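Local coordinates for protein carboxyvinyl-carboxyphosphonate phosphorylmutase (Bacillus anthracis, PDB 4IQD) that belongs to a family of TIM-barrel enzymes and holds pyruvic acid in a pocket at the C-terminal ends of the barrel strands, at residues Q148-I153 and L160-R165; A183-K186 and A191-P194. All blocks are in the same frame, centred on the assembly; numbering follows the deposited sequence.

Contact 1: Q148-I153 and L160-R165; sequences QKIKAI and LYIVAR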
ATOM      1  N   GLN A 148       0.309  26.994  20.597  1.00 24.31           N
ATOM      2  CA  GLN A 148      -1.143  26.948  20.650  1.00 25.32           C
ATOM      3  C   GLN A 148      -1.685  25.638  20.089  1.00 27.32           C
ATOM      4  O   GLN A 148      -2.619  25.057  20.641  1.00 28.81           O
ATOM      5  CB  GLN A 148      -1.729  28.131  19.894  1.00 29.07           C
ATOM      6  CG  GLN A 148      -1.414  29.460  20.536  1.00 31.74           C
ATOM      7  CD  GLN A 148      -1.873  30.622  19.693  1.00 37.46           C
ATOM      8  OE1 GLN A 148      -1.879  30.546  18.465  1.00 39.06           O
ATOM      9  NE2 GLN A 148      -2.269  31.705  20.347  1.00 41.70           N
ATOM     10  N   LYS A 149      -1.092  25.171  18.997  1.00 26.86           N
ATOM     11  CA  LYS A 149      -1.497  23.910  18.392  1.00 18.25           C
ATOM     12  C   LYS A 149      -1.294  22.735  19.344  1.00 20.69           C
ATOM     13  O   LYS A 149      -2.132  21.839  19.424  1.00 21.24           O
ATOM     14  CB  LYS A 149      -0.743  23.664  17.089  1.00 20.28           C
ATOM     15  CG  LYS A 149      -1.220  24.520  15.934  1.00 25.30           C
ATOM     16  CD  LYS A 149      -0.633  24.049  14.617  1.00 27.59           C
ATOM     17  CE  LYS A 149      -1.355  24.681  13.442  1.00 30.14           C
ATOM     18  NZ  LYS A 149      -0.893  24.141  12.135  1.00 32.94           N
ATOM     19  N   ILE A 150      -0.176  22.741  20.063  1.00 17.78           N
ATOM     20  CA  ILE A 150       0.115  21.694  21.030  1.00 17.63           C
ATOM     21  C   ILE A 150      -0.902  21.736  22.163  1.00 22.40           C
ATOM     22  O   ILE A 150      -1.412  20.703  22.595  1.00 23.02           O
ATOM     23  CB  ILE A 150       1.545  21.831  21.582  1.00 18.71           C
ATOM     24  CG1 ILE A 150       2.560  21.604  20.459  1.00 20.22           C
ATOM     25  CG2 ILE A 150       1.783  20.854  22.714  1.00 18.57           C
ATOM     26  CD1 ILE A 150       3.997  21.835  20.863  1.00 16.97           C
ATOM     27  N   LYS A 151      -1.208  22.945  22.623  1.00 25.34           N
ATOM     28  CA  LYS A 151      -2.211  23.152  23.661  1.00 25.10           C
ATOM     29  C   LYS A 151      -3.576  22.666  23.205  1.00 24.19           C
ATOM     30  O   LYS A 151      -4.353  22.142  24.003  1.00 25.16           O
ATOM     31  CB  LYS A 151      -2.292  24.632  24.040  1.00 30.44           C
ATOM     32  CG  LYS A 151      -1.073  25.155  24.778  1.00 31.35           C
ATOM     33  CD  LYS A 151      -0.988  26.674  24.724  1.00 33.02           C
ATOM     34  CE  LYS A 151      -2.136  27.343  25.456  1.00 34.06           C
ATOM     35  NZ  LYS A 151      -1.958  28.827  25.485  1.00 35.63           N
ATOM     36  N   ALA A 152      -3.863  22.848  21.920  1.00 23.99           N
ATOM     37  CA  ALA A 152      -5.103  22.354  21.332  1.00 24.24           C
ATOM     38  C   ALA A 152      -5.186  20.835  21.440  1.00 25.00           C
ATOM     39  O   ALA A 152      -6.235  20.278  21.766  1.00 23.74           O
ATOM     40  CB  ALA A 152      -5.212  22.790  19.887  1.00 23.70           C
ATOM     41  N   ILE A 153      -4.073  20.165  21.168  1.00 23.82           N
ATOM     42  CA  ILE A 153      -4.022  18.716  21.281  1.00 24.25           C
ATOM     43  C   ILE A 153      -4.200  18.259  22.726  1.00 25.84           C
ATOM     44  O   ILE A 153      -5.058  17.424  23.004  1.00 28.66           O
ATOM     45  CB  ILE A 153      -2.714  18.152  20.713  1.00 17.99           C
ATOM     46  CG1 ILE A 153      -2.588  18.515  19.234  1.00 19.97           C
ATOM     47  CG2 ILE A 153      -2.669  16.650  20.883  1.00 17.96           C
ATOM     48  CD1 ILE A 153      -1.327  18.005  18.587  1.00 21.16           C
ATOM     49  N   LEU A 160      -3.130  11.403  24.082  1.00 27.20           N
ATOM     50  CA  LEU A 160      -2.260  11.342  22.915  1.00 30.15           C
ATOM     51  C   LEU A 160      -0.843  11.808  23.239  1.00 28.57           C
ATOM     52  O   LEU A 160      -0.636  12.941  23.669  1.00 29.24           O
ATOM     53  CB  LEU A 160      -2.844  12.197  21.791  1.00 30.15           C
ATOM     54  CG  LEU A 160      -2.727  11.665  20.365  1.00 26.27           C
ATOM     55  CD1 LEU A 160      -3.288  10.252  20.263  1.00 27.30           C
ATOM     56  CD2 LEU A 160      -3.456  12.594  19.414  1.00 22.36           C
ATOM     57  N   TYR A 161       0.125  10.923  23.030  1.00 24.75           N
ATOM     58  CA  TYR A 161       1.529  11.245  23.238  1.00 22.47           C
ATOM     59  C   TYR A 161       1.966  12.171  22.117  1.00 23.61           C
ATOM     60  O   TYR A 161       1.691  11.909  20.950  1.00 26.70           O
ATOM     61  CB  TYR A 161       2.351   9.959  23.222  1.00 23.58           C
ATOM     62  CG  TYR A 161       3.769  10.079  23.735  1.00 23.50           C
ATOM     63  CD1 TYR A 161       4.063   9.883  25.081  1.00 22.96           C
ATOM     64  CD2 TYR A 161       4.819  10.351  22.869  1.00 24.95           C
ATOM     65  CE1 TYR A 161       5.359   9.973  25.551  1.00 23.53           C
ATOM     66  CE2 TYR A 161       6.118  10.442  23.329  1.00 26.78           C
ATOM     67  CZ  TYR A 161       6.382  10.254  24.671  1.00 24.37           C
ATOM     68  OH  TYR A 161       7.675  10.343  25.128  1.00 21.17           O
ATOM     69  N   ILE A 162       2.629  13.268  22.462  1.00 22.39           N
ATOM     70  CA  ILE A 162       2.986  14.251  21.453  1.00 21.86           C
ATOM     71  C   ILE A 162       4.477  14.354  21.223  1.00 23.25           C
ATOM     72  O   ILE A 162       5.241  14.634  22.147  1.00 25.95           O
ATOM     73  CB  ILE A 162       2.502  15.650  21.821  1.00 23.51           C
ATOM     74  CG1 ILE A 162       1.002  15.648  22.098  1.00 24.62           C
ATOM     75  CG2 ILE A 162       2.835  16.615  20.702  1.00 16.86           C
ATOM     76  CD1 ILE A 162       0.478  16.990  22.534  1.00 24.07           C
ATOM     77  N   VAL A 163       4.884  14.141  19.979  1.00 21.88           N
ATOM     78  CA  VAL A 163       6.249  14.421  19.570  1.00 23.12           C
ATOM     79  C   VAL A 163       6.252  15.694  18.734  1.00 24.49           C
ATOM     80  O   VAL A 163       5.494  15.812  17.775  1.00 23.59           O
ATOM     81  CB  VAL A 163       6.844  13.258  18.754  1.00 26.71           C
ATOM     82  CG1 VAL A 163       8.206  13.639  18.200  1.00 29.36           C
ATOM     83  CG2 VAL A 163       6.939  12.004  19.611  1.00 23.64           C
ATOM     84  N   ALA A 164       7.091  16.656  19.111  1.00 22.81           N
ATOM     85  CA  ALA A 164       7.162  17.921  18.389  1.00 23.89           C
ATOM     86  C   ALA A 164       8.431  18.027  17.547  1.00 22.38           C
ATOM     87  O   ALA A 164       9.542  17.887  18.057  1.00 22.10           O
ATOM     88  CB  ALA A 164       7.064  19.092  19.356  1.00 25.24           C
ATOM     89  N   ARG A 165       8.258  18.275  16.254  1.00 22.27           N
ATOM     90  CA  ARG A 165       9.390  18.420  15.352  1.00 20.65           C
ATOM     91  C   ARG A 165       9.723  19.884  15.127  1.00 24.24           C
ATOM     92  O   ARG A 165       8.833  20.710  14.946  1.00 25.68           O
ATOM     93  CB  ARG A 165       9.099  17.759  14.008  1.00 16.29           C
ATOM     94  CG  ARG A 165      10.238  17.897  13.015  1.00 19.51           C
ATOM     95  CD  ARG A 165       9.768  17.677  11.596  1.00 23.53           C
ATOM     96  NE  ARG A 165      10.869  17.756  10.645  1.00 26.95           N
ATOM     97  CZ  ARG A 165      11.159  16.807   9.763  1.00 31.64           C
ATOM     98  NH1 ARG A 165      10.420  15.709   9.704  1.00 31.43           N
ATOM     99  NH2 ARG A 165      12.180  16.960   8.934  1.00 37.71           N
TER
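K149, on the helix turn that also carries I150 and I153, is gripped at NZ by two backbone oxygens, T98 O and G101 O, while those two isoleucines lie against I162 of the neighbouring strand. The pair belongs to one beta-alpha-beta unit of the TIM barrel, in which helix 143-156 packs on the outside of strand 161-166. The short segments run nearly antiparallel, at 168°, with axes 10.3 Å apart. No hydrogen bond crosses between them; the interface is aliphatic and buried. I162 has the largest share. Its chain is fully extended (chi2 177°), which pushes CD1 out from the strand to lodge between the two helix isoleucines. There CD1 meets I153 CG2 at 3.6 Å and I153 CB at 3.9 Å, while I150 CG2 closes on I162 CD1 from another side at 4.1 Å. In both helix residues the touching CG2 branch lies anti to the backbone N. Toward the start of the strand, I153 CG2 also reaches L160 CD2 at 4.4 Å. R165, at the C-terminal end of the segment, belongs to the other face of the strand: its guanidinium forms salt bridges with D167 and E195, and NH1 makes a weak hydrogen bond to pyruvic acid. Next to it along the strand, A164 turns back to the helix, its CB 4.4 Å from I150 CD1.

Contact 2: A183-K186 and A191-P194; sequences AYVK and AIFP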
ATOM      1  N   ALA A 183       9.968  25.338  24.714  1.00 26.01           N
ATOM      2  CA  ALA A 183       8.659  25.975  24.724  1.00 23.93           C
ATOM      3  C   ALA A 183       7.589  24.953  24.388  1.00 25.25           C
ATOM      4  O   ALA A 183       6.554  24.881  25.047  1.00 29.05           O
ATOM      5  CB  ALA A 183       8.619  27.118  23.734  1.00 22.39           C
ATOM      6  N   TYR A 184       7.854  24.161  23.356  1.00 21.70           N
ATOM      7  CA  TYR A 184       6.922  23.140  22.909  1.00 20.27           C
ATOM      8  C   TYR A 184       6.707  22.109  24.012  1.00 20.28           C
ATOM      9  O   TYR A 184       5.609  21.581  24.176  1.00 18.49           O
ATOM     10  CB  TYR A 184       7.452  22.449  21.654  1.00 16.76           C
ATOM     11  CG  TYR A 184       7.705  23.364  20.472  1.00 20.33           C
ATOM     12  CD1 TYR A 184       7.064  24.591  20.353  1.00 23.39           C
ATOM     13  CD2 TYR A 184       8.583  22.988  19.465  1.00 23.79           C
ATOM     14  CE1 TYR A 184       7.301  25.419  19.264  1.00 23.70           C
ATOM     15  CE2 TYR A 184       8.826  23.805  18.378  1.00 23.83           C
ATOM     16  CZ  TYR A 184       8.185  25.017  18.280  1.00 24.12           C
ATOM     17  OH  TYR A 184       8.433  25.824  17.193  1.00 27.54           O
ATOM     18  N   VAL A 185       7.765  21.840  24.770  1.00 20.84           N
ATOM     19  CA  VAL A 185       7.703  20.886  25.871  1.00 22.52           C
ATOM     20  C   VAL A 185       6.790  21.378  26.986  1.00 24.49           C
ATOM     21  O   VAL A 185       5.917  20.649  27.450  1.00 26.34           O
ATOM     22  CB  VAL A 185       9.101  20.603  26.455  1.00 24.04           C
ATOM     23  CG1 VAL A 185       8.987  19.778  27.729  1.00 24.41           C
ATOM     24  CG2 VAL A 185       9.965  19.892  25.432  1.00 20.35           C
ATOM     25  N   LYS A 186       6.983  22.621  27.411  1.00 29.43           N
ATOM     26  CA  LYS A 186       6.148  23.173  28.469  1.00 31.03           C
ATOM     27  C   LYS A 186       4.708  23.327  27.992  1.00 30.74           C
ATOM     28  O   LYS A 186       3.778  23.370  28.795  1.00 29.52           O
ATOM     29  CB  LYS A 186       6.703  24.508  28.966  1.00 36.50           C
ATOM     30  CG  LYS A 186       5.995  25.733  28.429  1.00 39.69           C
ATOM     31  CD  LYS A 186       6.310  26.938  29.294  1.00 44.31           C
ATOM     32  CE  LYS A 186       5.982  26.649  30.753  1.00 47.29           C
ATOM     33  NZ  LYS A 186       6.320  27.789  31.649  1.00 48.93           N
ATOM     34  N   ALA A 191       8.003  14.765  23.794  1.00 21.16           N
ATOM     35  CA  ALA A 191       9.261  14.391  23.157  1.00 22.97           C
ATOM     36  C   ALA A 191       9.613  15.361  22.035  1.00 21.98           C
ATOM     37  O   ALA A 191       8.732  16.012  21.476  1.00 23.40           O
ATOM     38  CB  ALA A 191       9.171  12.967  22.618  1.00 21.02           C
ATOM     39  N   ILE A 192      10.898  15.447  21.703  1.00 19.35           N
ATOM     40  CA  ILE A 192      11.349  16.355  20.649  1.00 22.02           C
ATOM     41  C   ILE A 192      12.080  15.654  19.497  1.00 23.59           C
ATOM     42  O   ILE A 192      12.923  14.784  19.710  1.00 26.31           O
ATOM     43  CB  ILE A 192      12.234  17.490  21.210  1.00 19.37           C
ATOM     44  CG1 ILE A 192      11.458  18.314  22.236  1.00 20.11           C
ATOM     45  CG2 ILE A 192      12.707  18.400  20.099  1.00 18.71           C
ATOM     46  CD1 ILE A 192      10.268  19.050  21.654  1.00 16.39           C
ATOM     47  N   PHE A 193      11.724  16.049  18.278  1.00 21.18           N
ATOM     48  CA  PHE A 193      12.375  15.616  17.050  1.00 20.47           C
ATOM     49  C   PHE A 193      13.138  16.838  16.526  1.00 23.31           C
ATOM     50  O   PHE A 193      12.553  17.703  15.875  1.00 28.37           O
ATOM     51  CB  PHE A 193      11.283  15.154  16.069  1.00 22.20           C
ATOM     52  CG  PHE A 193      11.768  14.767  14.682  1.00 24.81           C
ATOM     53  CD1 PHE A 193      13.089  14.907  14.283  1.00 28.13           C
ATOM     54  CD2 PHE A 193      10.859  14.262  13.767  1.00 22.52           C
ATOM     55  CE1 PHE A 193      13.483  14.561  13.008  1.00 30.96           C
ATOM     56  CE2 PHE A 193      11.251  13.906  12.493  1.00 26.30           C
ATOM     57  CZ  PHE A 193      12.561  14.058  12.114  1.00 29.42           C
ATOM     58  N   PRO A 194      14.450  16.906  16.802  1.00 21.21           N
ATOM     59  CA  PRO A 194      15.297  18.008  16.339  1.00 20.29           C
ATOM     60  C   PRO A 194      15.899  17.708  14.975  1.00 19.27           C
ATOM     61  O   PRO A 194      16.947  17.066  14.895  1.00 21.79           O
ATOM     62  CB  PRO A 194      16.410  18.060  17.394  1.00 18.35           C
ATOM     63  CG  PRO A 194      16.276  16.784  18.215  1.00 17.98           C
ATOM     64  CD  PRO A 194      15.227  15.930  17.577  1.00 20.63           C
TER
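I192 meets Y184 and V185 through the outer part of its side chain, and following it outward from the strand gives most of the contact. At CB the chain leaves strand 191-194 in the direction of helix 174-187, then splits. The CG2 branch does not meet V185. CG1 takes the place beside the backbone N (chi1 -60°) and comes to 3.9 Å from V185 CG2. The next bond is bent instead of extended (chi2 -64°), and CD1 therefore remains close to the same methyl, again 3.9 Å from V185 CG2, rather than reaching further out. At the tip, CD1 also approaches Y184 CB at 4.4 Å and packs on A164 of the adjacent strand.

V185 answers with a single methyl, CG2, and the two side chains cross at about a right angle; V185 also packs on N211 and A212 of the loop beyond. Y184 offers I192 its CB alone, because the ring runs away from the strand; the side chain packs on T143, L146 and I150 of helix 143-156. Its hydroxyl, hydrogen-bonded to R180 NH1 and D125 OD2, thus has polar partners at the far end of an otherwise apolar packing.

No hydrogen bond joins the two segments, and the surface buried is modest, 104 Å². The nearest CA pair is V185 CA and A191 CA, 7.2 Å apart, near the short turn that leads from the helix into the strand. Helix 174-187 returning along the outside of strand 191-194, with a strand isoleucine filling the layer between them, is the packing of a beta-alpha-beta unit in a TIM barrel.

Overall arrangement
Contact 1 comes first along the chain, and the two centres are 9 Å apart. They are successive steps round the barrel: strand 161-166 ends the unit that begins at strand 120-124 and starts the next, whose helix 174-187 leads to strand 191-194. The two strands are parallel neighbours, joined by probable hydrogen bonds from F193 N to A164 O (2.9 Å) and from A164 N to A191 O (3.0 Å). Outside them the helices also meet, I150 CD1 lying 3.6 Å from Y184 CB. Both contacts thus form one continuous apolar layer between sheet and helices; on the shared strand A164 faces that layer, while R165 faces the barrel interior.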